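Local coordinates for protein histone-lysine n-methyltransferase, H3 lysine-4 specific (Saccharomyces cerevisiae, PDB 2J8A) that methylates a lysine of histone H3 as a COMPASS component and carries an RRM-fold domain that may bind RNA, at residues E32-A38 with V50-A56; A69-V73 with E89-N93. All coordinates share one frame; numbering follows the deposited sequence.

Contact 1: E32-A38 with V50-A56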
loop_
_atom_site.group_PDB
_atom_site.type_symbol
_atom_site.label_atom_id
_atom_site.label_comp_id
_atom_site.label_asym_id
_atom_site.label_seq_id
_atom_site.Cartn_x
_atom_site.Cartn_y
_atom_site.Cartn_z
ATOM N N GLU A 32 -0.757 18.005 -0.187
ATOM C CA GLU A 32 -0.468 18.170 1.196
ATOM C C GLU A 32 -1.274 16.905 1.645
ATOM O O GLU A 32 -2.424 16.674 1.084
ATOM C CB GLU A 32 -1.109 19.495 1.563
ATOM C CG GLU A 32 -0.635 20.143 2.813
ATOM C CD GLU A 32 -1.464 19.641 3.981
ATOM O OE1 GLU A 32 -2.737 19.601 3.866
ATOM O OE2 GLU A 32 -0.813 19.242 4.987
ATOM N N ILE A 33 -0.656 16.045 2.519
ATOM C CA ILE A 33 -1.245 14.773 2.949
ATOM C C ILE A 33 -1.950 14.983 4.298
ATOM O O ILE A 33 -1.356 14.999 5.359
ATOM C CB ILE A 33 -0.217 13.642 2.959
ATOM C CG1 ILE A 33 -0.045 13.153 1.559
ATOM C CG2 ILE A 33 -0.706 12.473 3.766
ATOM C CD1 ILE A 33 1.277 12.658 1.140
ATOM N N SER A 34 -3.261 15.116 4.263
ATOM C CA SER A 34 -3.976 15.240 5.522
ATOM C C SER A 34 -3.673 14.199 6.586
ATOM O O SER A 34 -4.076 14.377 7.704
ATOM C CB SER A 34 -5.476 15.205 5.207
ATOM O OG SER A 34 -6.219 14.725 6.323
ATOM N N HIS A 35 -3.061 13.067 6.240
ATOM C CA HIS A 35 -3.177 11.781 7.050
ATOM C C HIS A 35 -2.553 10.646 6.292
ATOM O O HIS A 35 -2.882 10.442 5.098
ATOM C CB HIS A 35 -4.626 11.312 7.257
ATOM C CG HIS A 35 -4.770 10.168 8.239
ATOM N ND1 HIS A 35 -4.723 8.822 7.866
ATOM C CD2 HIS A 35 -4.961 10.173 9.599
ATOM C CE1 HIS A 35 -4.872 8.057 8.944
ATOM N NE2 HIS A 35 -5.021 8.847 10.007
ATOM N N PHE A 36 -1.722 9.873 7.002
ATOM C CA PHE A 36 -1.006 8.755 6.382
ATOM C C PHE A 36 -0.854 7.595 7.318
ATOM O O PHE A 36 -0.288 7.746 8.375
ATOM C CB PHE A 36 0.334 9.217 6.000
ATOM C CG PHE A 36 1.245 8.167 5.541
ATOM C CD1 PHE A 36 1.434 7.955 4.131
ATOM C CD2 PHE A 36 1.996 7.456 6.451
ATOM C CE1 PHE A 36 2.389 6.962 3.608
ATOM C CE2 PHE A 36 2.951 6.496 5.990
ATOM C CZ PHE A 36 3.190 6.260 4.543
ATOM N N GLU A 37 -1.366 6.419 6.899
ATOM C CA GLU A 37 -1.243 5.193 7.713
ATOM C C GLU A 37 -0.544 4.098 7.024
ATOM O O GLU A 37 -0.758 3.907 5.768
ATOM C CB GLU A 37 -2.533 4.695 8.079
ATOM C CG GLU A 37 -2.334 3.901 9.170
ATOM C CD GLU A 37 -3.602 3.765 9.901
ATOM O OE1 GLU A 37 -4.504 4.584 9.704
ATOM O OE2 GLU A 37 -3.718 2.817 10.680
ATOM N N ALA A 38 0.322 3.415 7.814
ATOM C CA ALA A 38 0.988 2.153 7.296
ATOM C C ALA A 38 0.437 0.978 8.041
ATOM O O ALA A 38 -0.100 1.175 9.165
ATOM C CB ALA A 38 2.403 2.174 7.358
ATOM N N VAL A 50 1.313 -1.609 2.818
ATOM C CA VAL A 50 0.027 -1.233 2.438
ATOM C C VAL A 50 -0.335 -0.042 3.374
ATOM O O VAL A 50 -0.453 -0.169 4.710
ATOM C CB VAL A 50 -0.981 -2.364 2.777
ATOM C CG1 VAL A 50 -2.426 -1.826 2.820
ATOM C CG2 VAL A 50 -0.901 -3.500 1.842
ATOM N N TYR A 51 -0.581 1.098 2.687
ATOM C CA TYR A 51 -0.794 2.461 3.325
ATOM C C TYR A 51 -2.054 3.108 2.830
ATOM O O TYR A 51 -2.332 2.986 1.614
ATOM C CB TYR A 51 0.242 3.300 2.749
ATOM C CG TYR A 51 1.523 2.600 2.732
ATOM C CD1 TYR A 51 2.334 2.626 3.912
ATOM C CD2 TYR A 51 1.982 1.881 1.603
ATOM C CE1 TYR A 51 3.566 2.035 3.943
ATOM C CE2 TYR A 51 3.247 1.226 1.679
ATOM C CZ TYR A 51 3.993 1.366 2.832
ATOM O OH TYR A 51 5.240 0.819 3.040
ATOM N N LEU A 52 -2.788 3.716 3.735
ATOM C CA LEU A 52 -3.861 4.587 3.444
ATOM C C LEU A 52 -3.307 6.001 3.510
ATOM O O LEU A 52 -2.964 6.536 4.638
ATOM C CB LEU A 52 -4.834 4.620 4.622
ATOM C CG LEU A 52 -6.366 4.773 4.369
ATOM C CD1 LEU A 52 -7.160 5.433 5.504
ATOM C CD2 LEU A 52 -6.700 5.273 2.973
ATOM N N ILE A 53 -3.247 6.666 2.357
ATOM C CA ILE A 53 -2.989 8.138 2.351
ATOM C C ILE A 53 -4.208 8.949 1.924
ATOM O O ILE A 53 -4.728 8.705 0.866
ATOM C CB ILE A 53 -1.950 8.430 1.367
ATOM C CG1 ILE A 53 -0.826 7.437 1.593
ATOM C CG2 ILE A 53 -1.524 9.809 1.567
ATOM C CD1 ILE A 53 0.248 7.657 0.642
ATOM N N LYS A 54 -4.632 9.893 2.751
ATOM C CA LYS A 54 -5.815 10.771 2.518
ATOM C C LYS A 54 -5.339 12.146 2.292
ATOM O O LYS A 54 -4.501 12.684 3.090
ATOM C CB LYS A 54 -6.690 10.764 3.749
ATOM C CG LYS A 54 -7.197 12.032 4.296
ATOM C CD LYS A 54 -8.568 12.399 3.747
ATOM C CE LYS A 54 -9.768 12.264 4.727
ATOM N NZ LYS A 54 -10.984 12.374 3.789
ATOM N N TYR A 55 -5.809 12.753 1.208
ATOM C CA TYR A 55 -5.236 14.072 0.930
ATOM C C TYR A 55 -5.960 15.302 1.599
ATOM O O TYR A 55 -7.161 15.212 2.006
ATOM C CB TYR A 55 -5.097 14.244 -0.529
ATOM C CG TYR A 55 -3.927 13.515 -1.117
ATOM C CD1 TYR A 55 -4.098 12.377 -1.869
ATOM C CD2 TYR A 55 -2.602 14.026 -1.023
ATOM C CE1 TYR A 55 -2.954 11.750 -2.511
ATOM C CE2 TYR A 55 -1.451 13.375 -1.657
ATOM C CZ TYR A 55 -1.656 12.256 -2.357
ATOM O OH TYR A 55 -0.587 11.601 -2.966
ATOM N N ALA A 56 -5.182 16.422 1.786
ATOM C CA ALA A 56 -5.660 17.918 1.667
ATOM C C ALA A 56 -6.842 18.387 2.544
ATOM O O ALA A 56 -7.866 18.869 2.000
ATOM C CB ALA A 56 -5.840 18.419 0.081
#

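Contact 2: A69-V73 with E89-N93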
loop_
_atom_site.group_PDB
_atom_site.type_symbol
_atom_site.label_atom_id
_atom_site.label_comp_id
_atom_site.label_asym_id
_atom_site.label_seq_id
_atom_site.Cartn_x
_atom_site.Cartn_y
_atom_site.Cartn_z
ATOM N N ALA A 69 -5.223 12.731 -5.076
ATOM C CA ALA A 69 -5.746 11.418 -5.173
ATOM C C ALA A 69 -5.778 10.903 -6.597
ATOM O O ALA A 69 -5.076 9.923 -6.949
ATOM C CB ALA A 69 -7.085 11.379 -4.598
ATOM N N PHE A 70 -6.512 11.528 -7.482
ATOM C CA PHE A 70 -6.619 10.755 -8.690
ATOM C C PHE A 70 -5.355 10.773 -9.463
ATOM O O PHE A 70 -5.065 9.903 -10.232
ATOM C CB PHE A 70 -7.765 11.161 -9.503
ATOM C CG PHE A 70 -7.978 10.348 -10.696
ATOM C CD1 PHE A 70 -7.684 10.844 -11.959
ATOM C CD2 PHE A 70 -8.635 9.113 -10.632
ATOM C CE1 PHE A 70 -8.010 10.145 -13.221
ATOM C CE2 PHE A 70 -8.976 8.370 -11.870
ATOM C CZ PHE A 70 -8.614 8.914 -13.161
ATOM N N SER A 71 -4.522 11.736 -9.214
ATOM C CA SER A 71 -3.366 11.827 -10.118
ATOM C C SER A 71 -2.479 10.752 -9.534
ATOM O O SER A 71 -1.941 9.899 -10.292
ATOM C CB SER A 71 -2.709 13.226 -10.134
ATOM O OG SER A 71 -2.909 13.729 -8.836
ATOM N N ALA A 72 -2.403 10.762 -8.204
ATOM C CA ALA A 72 -1.677 9.715 -7.522
ATOM C C ALA A 72 -2.005 8.399 -8.165
ATOM O O ALA A 72 -1.130 7.655 -8.531
ATOM C CB ALA A 72 -2.017 9.683 -6.100
ATOM N N VAL A 73 -3.284 8.130 -8.414
ATOM C CA VAL A 73 -3.601 6.781 -8.914
ATOM C C VAL A 73 -3.105 6.734 -10.289
ATOM O O VAL A 73 -3.072 5.699 -10.932
ATOM C CB VAL A 73 -5.088 6.600 -8.947
ATOM C CG1 VAL A 73 -5.519 5.367 -9.796
ATOM C CG2 VAL A 73 -5.563 6.544 -7.544
ATOM N N GLU A 89 0.995 -0.435 -6.031
ATOM C CA GLU A 89 -0.152 -0.126 -6.798
ATOM C C GLU A 89 -0.798 0.916 -5.992
ATOM O O GLU A 89 -0.514 1.095 -4.769
ATOM C CB GLU A 89 -1.057 -1.298 -6.905
ATOM C CG GLU A 89 -0.460 -2.576 -7.467
ATOM C CD GLU A 89 -0.204 -2.554 -8.930
ATOM O OE1 GLU A 89 -0.101 -1.468 -9.486
ATOM O OE2 GLU A 89 -0.068 -3.643 -9.583
ATOM N N VAL A 90 -1.663 1.661 -6.624
ATOM C CA VAL A 90 -2.192 2.819 -5.943
ATOM C C VAL A 90 -3.564 2.914 -6.479
ATOM O O VAL A 90 -3.771 2.935 -7.724
ATOM C CB VAL A 90 -1.599 4.137 -6.536
ATOM C CG1 VAL A 90 -1.920 5.224 -5.688
ATOM C CG2 VAL A 90 -0.141 4.121 -6.652
ATOM N N ILE A 91 -4.513 3.005 -5.604
ATOM C CA ILE A 91 -5.883 3.034 -6.121
ATOM C C ILE A 91 -6.774 3.868 -5.180
ATOM O O ILE A 91 -6.324 4.154 -3.989
ATOM C CB ILE A 91 -6.478 1.633 -6.191
ATOM C CG1 ILE A 91 -6.475 0.983 -4.793
ATOM C CG2 ILE A 91 -5.942 0.836 -7.293
ATOM C CD1 ILE A 91 -6.910 -0.405 -4.853
ATOM N N LEU A 92 -7.980 4.243 -5.625
ATOM C CA LEU A 92 -8.782 5.062 -4.658
ATOM C C LEU A 92 -9.384 4.183 -3.587
ATOM O O LEU A 92 -9.872 3.020 -3.884
ATOM C CB LEU A 92 -9.958 5.811 -5.353
ATOM C CG LEU A 92 -9.329 6.650 -6.434
ATOM C CD1 LEU A 92 -10.279 6.860 -7.689
ATOM C CD2 LEU A 92 -8.941 7.883 -5.742
ATOM N N ASN A 93 -9.401 4.698 -2.388
ATOM C CA ASN A 93 -9.829 3.876 -1.328
ATOM C C ASN A 93 -11.276 3.987 -1.453
ATOM O O ASN A 93 -11.912 4.545 -0.611
ATOM C CB ASN A 93 -9.456 4.461 0.015
ATOM C CG ASN A 93 -10.013 3.637 1.106
ATOM O OD1 ASN A 93 -10.317 2.441 0.946
ATOM N ND2 ASN A 93 -10.133 4.205 2.218
#

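Contact 1: E32-A38 with V50-A56
E37 and L52 meet across two antiparallel strands as a hydrogen-bonded pair: E37 N donates to L52 O at 2.8 Å, nearly straight at 167°, while the return bond from L52 N to E37 O is weak and its geometry doubtful. Toward the start of 32-38, K54 N gives a straighter bond, 171°, to H35 O. Farther along, A56 N reaches E32 O at 2.9 Å, tilted from the carbonyl plane, and E32 O also lies at the edge of the Y55 ring. Side chains alternate between the two faces. On one, H35, E37, L52 and K54 make looser contact. S34 OG rests against K54 CG. On the other face, F36 runs alongside I53, F36 CD1 against I53 CG1 at 3.4 Å. With CG anti to the backbone N (chi1 172°), F36 also brings CZ to Y51 CD1; the ring planes are only slightly inclined, but the rings are offset so far that little of one covers the other, and A38 CB touches Y51 CD1 at 3.5 Å. I33 packs into the corner formed by I53 and Y55, its CG2 on I53 CG2 and its CG1 3.5 Å from Y55 CE2. An alanine here would lose both branches and is likely to leave a gap beside I53 and the Y55 ring. The Y55 hydroxyl is tied to F27 O, and I53 packs on F27, so this face turns to helix 20-28. The pairing is the antiparallel hairpin of strands 35-40 and 47-54, strands two and three of the RRM fold.

Contact 2: A69-V73 with E89-N93
V73 lays its CG2 methyl over the backbone of strand 86-92, 3.8 Å from I91 C, and against the side chain of L92, whose CG lies 3.9 Å away. Its other methyl, CG1, anti to the backbone N (chi1 165°), sits by V90 O at 3.6 Å. V90 points at the helix and meets its backbone more than its side chains: CG1 comes 3.8 Å from A72 O and also approaches V73 CA, while A72 CB stays farther off. No hydrogen bond crosses the interface. Helix segment 69-73 runs roughly against strand segment 89-92, at 147° with axes 7.4 Å apart; it is part of helix 65-75, the second helix of the RRM fold, which packs on one face of the antiparallel sheet. L92 leans to the helix through both methyls. CD2 reaches A69 CB at 4.1 Å, and CD1 approaches the edge of the F70 ring near its plane, at CD2 of F70, the two side chains crossing at a slant. I91 turns away from the helix and packs on Y8 of the neighbouring strand, whereas V90 also touches I5; the strand is further bonded through its backbone at I91 to V6.

Overall arrangement
Both contacts reach the same antiparallel sheet, with strand 4-9 running between strand 47-54 of contact 1 and strand 86-92 of contact 2. Contact 1 works within the sheet, where backbone hydrogen bonds join an outermost strand to its neighbour; contact 2 joins a helix to the sheet by apolar side chains packing on each other and on backbone, without a hydrogen bond. Each is partly buried, and each has a more exposed margin, at E32, S34, H35 and A56 in the first and at F70 in the second. They meet at Y55 of segment 50-56: its ring abuts A69 and its hydroxyl A72. N93, at the end of segment 89-93, touches L52 of contact 1.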